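PDB 3G8W: lactococcal prophage ps3 protein 05 from Staphylococcus epidermidis ATCC 12228, which is a probable acetyltransferase of the GNAT family, expected to transfer an acetyl group from acetyl-coenzyme A to an acceptor not yet identified. Local coordinates for residues Val98-Ile103 and Lys130-Ser135; Phe138-Phe143 and Asp156-Ile161. All blocks are in the same frame, centred on the assembly; numbering follows the deposited sequence.

In the fold
Followed from the N terminus, the chain first enters contact 1 on helix 96-112, runs through the sheet as strand 117-123, and returns on helix 127-136, where Lys130-Ser135 meets Val98-Ile103 and closes the first loop. Contact 2 opens almost at once: strand 139-150 leaves the end of that helix, turns, and comes back as strand 153-163, so that Phe138-Phe143 pairs with Asp156-Ile161. The two loops therefore lie in series, without crossing. Contact 1 ties together two helices and contact 2 the last two strands of the mixed sheet. They also touch directly, through the side chains of Lys130 and Asn158 and through packing of Phe133 against Leu160.

Contact 1: residues Val98-Ile103 and Lys130-Ser135; sequences VNRELI and KVFFSS
The hydroxyl oxygen of Ser135 is gripped by both terminal nitrogens of Arg100. Arg100 NH1 donates to Ser135 OG at 3.0 Å, and Arg100 NH2 reaches the same Ser135 OG at 3.1 Å; the oxygen lies almost exactly in the guanidinium plane, so the group approaches end-on and forks around a single acceptor. Ser135 OG passes its own hydrogen back to the carbonyl of Phe132, one turn earlier, meeting Phe132 O on a lone pair at 2.8 Å. The three bonds together fix the rotation of the serine. A bend at chi3 in the otherwise extended arginine turns the guanidinium toward the serine, and Phe132 CE1 sits over one face of the guanidinium, displaced toward its rim, with the two planes steeply inclined.

Phe132 is the centre of the apolar part. With CG anti to the backbone N (chi1 -177°), its ring reaches across to helix 96-112 and presents its edge to the backbone: Phe132 CZ lies 3.4 Å from Arg100 N. Ile103 CG1 also comes to this edge, 3.9 Å from Phe132 CE2, and touches Phe133 CE1 as well, bridging the two rings. Asn99 runs obliquely past Phe132, its amide inclined 32° to the ring and its ND2 close to Phe132 CE2, while the same ND2 donates to Asn89 OD1 on strand 83-91.

The helix segments cross at -47° with their axes 11.2 Å apart, a separation spanned by the large Phe132 side chain. Beneath them lies the central sheet: Leu102 and Ile103 rest on Cys70 of strand 65-74, Phe133 packs on Asn89, and Ile136, the next residue of helix 127-136, adds to the packing against Arg100 and Ile103.

Contact 2: residues Phe138-Phe143 and Asp156-Ile161; sequences FENLAF and DENWLI
Ile161 forms a hydrogen-bonded antiparallel pair with Glu139 at one end of the ladder: Ile161 N donates to Glu139 O at 2.8 Å, and Glu139 N returns a bond of equal length to Ile161 O. The side chain of Ile161, which has the most surface buried here, then leans on Leu141, with Ile161 CG2 3.8 Å from Leu141 CB. Beside this pair, Phe138 turns its CB to Leu160 CD2, its ring dropping toward strand 117-123.

At Trp159 the register slips by one residue. Trp159 O accepts from Leu141 N at 2.8 Å and, at a longer 3.3 Å, from Ala142 N, while Trp159 N donates to Ala142 O at 2.9 Å. Leu141 and Ala142 thus both face Trp159. The indole leads away from Phe138-Phe143, over Met119 and Ala121 of strand 117-123, while its NE1 bonds to Glu144 OE1, further along strand 139-150.

Phe143 closes the other end, in a non-hydrogen-bonded pair with Asn158. A chi1 of 169° swings its ring along the partner strand: Phe143 CD1 lies 3.5 Å from Asn158 ND2, amide and ring planes 29° apart, and Phe143 CE1 approaches Asp156 CB. The carboxylate of Asp156 stands almost perpendicular to the ring, with OD1 bound to Asn146 N; Asn158 OD1 accepts from Lys130 NZ.

Ala142 packs on Ala142 of the second subunit, so the bulged strand also contributes to the dimer contact. A classic beta bulge shifts the register within this beta hairpin of a GNAT fold, in which strand 139-150 is the outer strand at this side of the mixed sheet and strand 153-163 joins it to strand 117-123.

Contact 1: residues Val98-Ile103 and Lys130-Ser135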
# COMPACT_ATOMS: atom_id res chain seq x y z
N VAL B 98 -11.32 26.19 0.87
CA VAL B 98 -10.88 25.71 -0.43
C VAL B 98 -10.54 24.22 -0.40
O VAL B 98 -10.95 23.48 -1.29
CB VAL B 98 -9.65 26.52 -0.92
CG1 VAL B 98 -9.10 25.97 -2.20
CG2 VAL B 98 -10.04 27.98 -1.10
N ASN B 99 -9.79 23.78 0.61
CA ASN B 99 -9.42 22.37 0.72
C ASN B 99 -10.67 21.49 0.86
O ASN B 99 -10.80 20.47 0.19
CB ASN B 99 -8.46 22.14 1.90
CG ASN B 99 -7.63 20.86 1.75
OD1 ASN B 99 -6.98 20.63 0.74
ND2 ASN B 99 -7.64 20.04 2.78
N ARG B 100 -11.60 21.91 1.73
CA ARG B 100 -12.86 21.21 1.92
C ARG B 100 -13.55 21.04 0.58
O ARG B 100 -14.10 19.98 0.29
CB ARG B 100 -13.75 21.94 2.90
CG ARG B 100 -15.08 21.30 3.11
CD ARG B 100 -15.88 22.00 4.21
NE ARG B 100 -15.12 22.21 5.45
CZ ARG B 100 -14.94 21.31 6.42
NH1 ARG B 100 -15.47 20.10 6.33
NH2 ARG B 100 -14.24 21.61 7.49
N GLU B 101 -13.50 22.05 -0.27
CA GLU B 101 -14.12 21.94 -1.58
C GLU B 101 -13.35 20.93 -2.45
O GLU B 101 -13.95 20.15 -3.20
CB GLU B 101 -14.18 23.30 -2.24
CG GLU B 101 -15.31 23.47 -3.20
CD GLU B 101 -15.32 24.87 -3.81
OE1 GLU B 101 -15.23 24.99 -5.06
OE2 GLU B 101 -15.40 25.86 -3.02
N LEU B 102 -12.03 20.95 -2.34
CA LEU B 102 -11.18 19.99 -3.03
C LEU B 102 -11.46 18.52 -2.61
O LEU B 102 -11.65 17.66 -3.48
CB LEU B 102 -9.72 20.35 -2.77
CG LEU B 102 -8.55 20.07 -3.71
CD1 LEU B 102 -7.51 19.34 -2.93
CD2 LEU B 102 -8.92 19.27 -4.93
N ILE B 103 -11.48 18.23 -1.29
CA ILE B 103 -11.69 16.86 -0.79
C ILE B 103 -13.01 16.34 -1.31
O ILE B 103 -13.08 15.23 -1.82
CB ILE B 103 -11.54 16.71 0.77
CG1 ILE B 103 -10.09 16.95 1.22
CG2 ILE B 103 -11.96 15.33 1.27
CD1 ILE B 103 -9.04 16.50 0.22
N LYS B 130 -6.41 15.84 11.56
CA LYS B 130 -7.34 14.87 12.12
C LYS B 130 -8.72 15.48 12.22
O LYS B 130 -9.71 14.86 11.82
CB LYS B 130 -6.88 14.35 13.49
CG LYS B 130 -6.10 13.00 13.40
CD LYS B 130 -6.44 12.07 14.59
CE LYS B 130 -5.35 12.14 15.66
NZ LYS B 130 -4.13 11.37 15.20
N VAL B 131 -8.76 16.70 12.76
CA VAL B 131 -9.97 17.50 12.86
C VAL B 131 -10.58 17.81 11.47
O VAL B 131 -11.78 17.62 11.23
CB VAL B 131 -9.70 18.82 13.61
CG1 VAL B 131 -10.95 19.66 13.65
CG2 VAL B 131 -9.21 18.53 15.01
N PHE B 132 -9.76 18.28 10.54
CA PHE B 132 -10.27 18.50 9.22
C PHE B 132 -10.93 17.25 8.61
O PHE B 132 -12.12 17.26 8.27
CB PHE B 132 -9.19 19.05 8.31
CG PHE B 132 -9.67 19.38 6.94
CD1 PHE B 132 -10.50 20.48 6.73
CD2 PHE B 132 -9.28 18.59 5.85
CE1 PHE B 132 -10.95 20.78 5.46
CE2 PHE B 132 -9.72 18.88 4.55
CZ PHE B 132 -10.55 19.97 4.33
N PHE B 133 -10.17 16.15 8.48
CA PHE B 133 -10.67 14.99 7.71
C PHE B 133 -11.78 14.33 8.45
O PHE B 133 -12.67 13.71 7.88
CB PHE B 133 -9.56 14.00 7.37
CG PHE B 133 -8.66 14.52 6.29
CD1 PHE B 133 -9.04 14.42 4.95
CD2 PHE B 133 -7.45 15.15 6.62
CE1 PHE B 133 -8.23 14.94 3.94
CE2 PHE B 133 -6.62 15.65 5.63
CZ PHE B 133 -7.01 15.55 4.27
N SER B 134 -11.73 14.51 9.74
CA SER B 134 -12.69 13.92 10.59
C SER B 134 -14.00 14.65 10.35
O SER B 134 -15.08 14.05 10.30
CB SER B 134 -12.17 14.10 11.98
OG SER B 134 -13.21 13.90 12.85
N SER B 135 -13.90 15.95 10.15
CA SER B 135 -15.07 16.78 9.97
C SER B 135 -15.68 16.48 8.61
O SER B 135 -16.84 16.79 8.36
CB SER B 135 -14.68 18.24 10.05
OG SER B 135 -14.42 18.75 8.77

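Contact 2: residues Phe138-Phe143 and Asp156-Ile161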
# COMPACT_ATOMS: atom_id res chain seq x y z
N PHE B 138 -14.50 11.02 7.84
CA PHE B 138 -13.56 9.96 8.05
C PHE B 138 -13.63 9.52 9.49
O PHE B 138 -14.00 10.30 10.36
CB PHE B 138 -12.17 10.44 7.71
CG PHE B 138 -11.88 10.53 6.24
CD1 PHE B 138 -11.00 9.63 5.64
CD2 PHE B 138 -12.42 11.54 5.46
CE1 PHE B 138 -10.68 9.74 4.26
CE2 PHE B 138 -12.11 11.66 4.07
CZ PHE B 138 -11.25 10.77 3.48
N GLU B 139 -13.31 8.27 9.73
CA GLU B 139 -13.42 7.68 11.07
C GLU B 139 -12.21 6.84 11.30
O GLU B 139 -11.53 6.49 10.36
CB GLU B 139 -14.68 6.86 11.19
CG GLU B 139 -15.93 7.70 11.20
CD GLU B 139 -17.20 6.88 11.36
OE1 GLU B 139 -18.15 7.40 12.00
OE2 GLU B 139 -17.26 5.73 10.87
N ASN B 140 -11.92 6.55 12.55
CA ASN B 140 -10.72 5.82 12.93
C ASN B 140 -10.76 4.37 12.44
O ASN B 140 -11.76 3.68 12.63
CB ASN B 140 -10.55 5.86 14.45
CG ASN B 140 -10.15 7.23 14.95
OD1 ASN B 140 -8.96 7.59 14.91
ND2 ASN B 140 -11.13 8.02 15.43
N LEU B 141 -9.69 3.93 11.81
CA LEU B 141 -9.53 2.54 11.36
C LEU B 141 -8.47 1.85 12.21
O LEU B 141 -8.74 0.85 12.83
CB LEU B 141 -9.10 2.50 9.90
CG LEU B 141 -8.93 1.11 9.26
CD1 LEU B 141 -10.26 0.37 9.06
CD2 LEU B 141 -8.21 1.25 7.94
N ALA B 142 -7.27 2.42 12.24
CA ALA B 142 -6.13 1.84 12.91
C ALA B 142 -5.12 2.88 13.41
O ALA B 142 -5.11 4.03 13.03
CB ALA B 142 -5.47 0.89 12.01
N PHE B 143 -4.25 2.43 14.30
CA PHE B 143 -3.22 3.28 14.83
C PHE B 143 -1.88 2.57 14.68
O PHE B 143 -1.70 1.47 15.17
CB PHE B 143 -3.53 3.58 16.29
CG PHE B 143 -2.40 4.22 17.01
CD1 PHE B 143 -1.91 5.46 16.58
CD2 PHE B 143 -1.81 3.60 18.10
CE1 PHE B 143 -0.85 6.07 17.24
CE2 PHE B 143 -0.75 4.20 18.77
CZ PHE B 143 -0.28 5.45 18.33
N ASP B 156 4.33 8.14 14.53
CA ASP B 156 3.11 7.32 14.53
C ASP B 156 2.06 7.86 13.55
O ASP B 156 2.05 9.05 13.24
CB ASP B 156 2.51 7.25 15.94
CG ASP B 156 3.47 6.68 16.94
OD1 ASP B 156 4.41 5.95 16.56
OD2 ASP B 156 3.28 6.96 18.14
N GLU B 157 1.18 7.00 13.07
CA GLU B 157 0.13 7.50 12.20
C GLU B 157 -1.22 6.95 12.57
O GLU B 157 -1.33 5.80 13.04
CB GLU B 157 0.44 7.24 10.70
CG GLU B 157 1.46 8.23 10.08
CD GLU B 157 1.85 7.90 8.62
OE1 GLU B 157 2.63 8.68 8.00
OE2 GLU B 157 1.38 6.87 8.09
N ASN B 158 -2.23 7.78 12.38
CA ASN B 158 -3.60 7.35 12.55
C ASN B 158 -4.17 7.15 11.18
O ASN B 158 -4.07 8.02 10.32
CB ASN B 158 -4.44 8.33 13.37
CG ASN B 158 -4.28 8.14 14.88
OD1 ASN B 158 -3.70 8.97 15.55
ND2 ASN B 158 -4.80 7.05 15.40
N TRP B 159 -4.71 5.96 10.97
CA TRP B 159 -5.32 5.64 9.74
C TRP B 159 -6.78 5.90 9.90
O TRP B 159 -7.43 5.34 10.80
CB TRP B 159 -5.08 4.19 9.39
CG TRP B 159 -3.74 3.91 8.79
CD1 TRP B 159 -2.60 3.62 9.46
CD2 TRP B 159 -3.41 3.84 7.40
NE1 TRP B 159 -1.58 3.38 8.58
CE2 TRP B 159 -2.05 3.50 7.31
CE3 TRP B 159 -4.14 4.02 6.22
CZ2 TRP B 159 -1.38 3.34 6.09
CZ3 TRP B 159 -3.48 3.85 4.97
CH2 TRP B 159 -2.10 3.53 4.93
N LEU B 160 -7.29 6.75 9.01
CA LEU B 160 -8.72 7.01 8.89
C LEU B 160 -9.36 6.43 7.63
O LEU B 160 -8.70 6.27 6.58
CB LEU B 160 -8.98 8.50 8.93
CG LEU B 160 -8.74 9.27 10.20
CD1 LEU B 160 -7.34 9.06 10.66
CD2 LEU B 160 -8.98 10.73 9.85
N ILE B 161 -10.65 6.17 7.72
CA ILE B 161 -11.40 5.58 6.62
C ILE B 161 -12.72 6.35 6.39
O ILE B 161 -13.38 6.80 7.34
CB ILE B 161 -11.61 4.06 6.86
CG1 ILE B 161 -12.42 3.40 5.75
CG2 ILE B 161 -12.29 3.80 8.21
CD1 ILE B 161 -12.38 1.85 5.77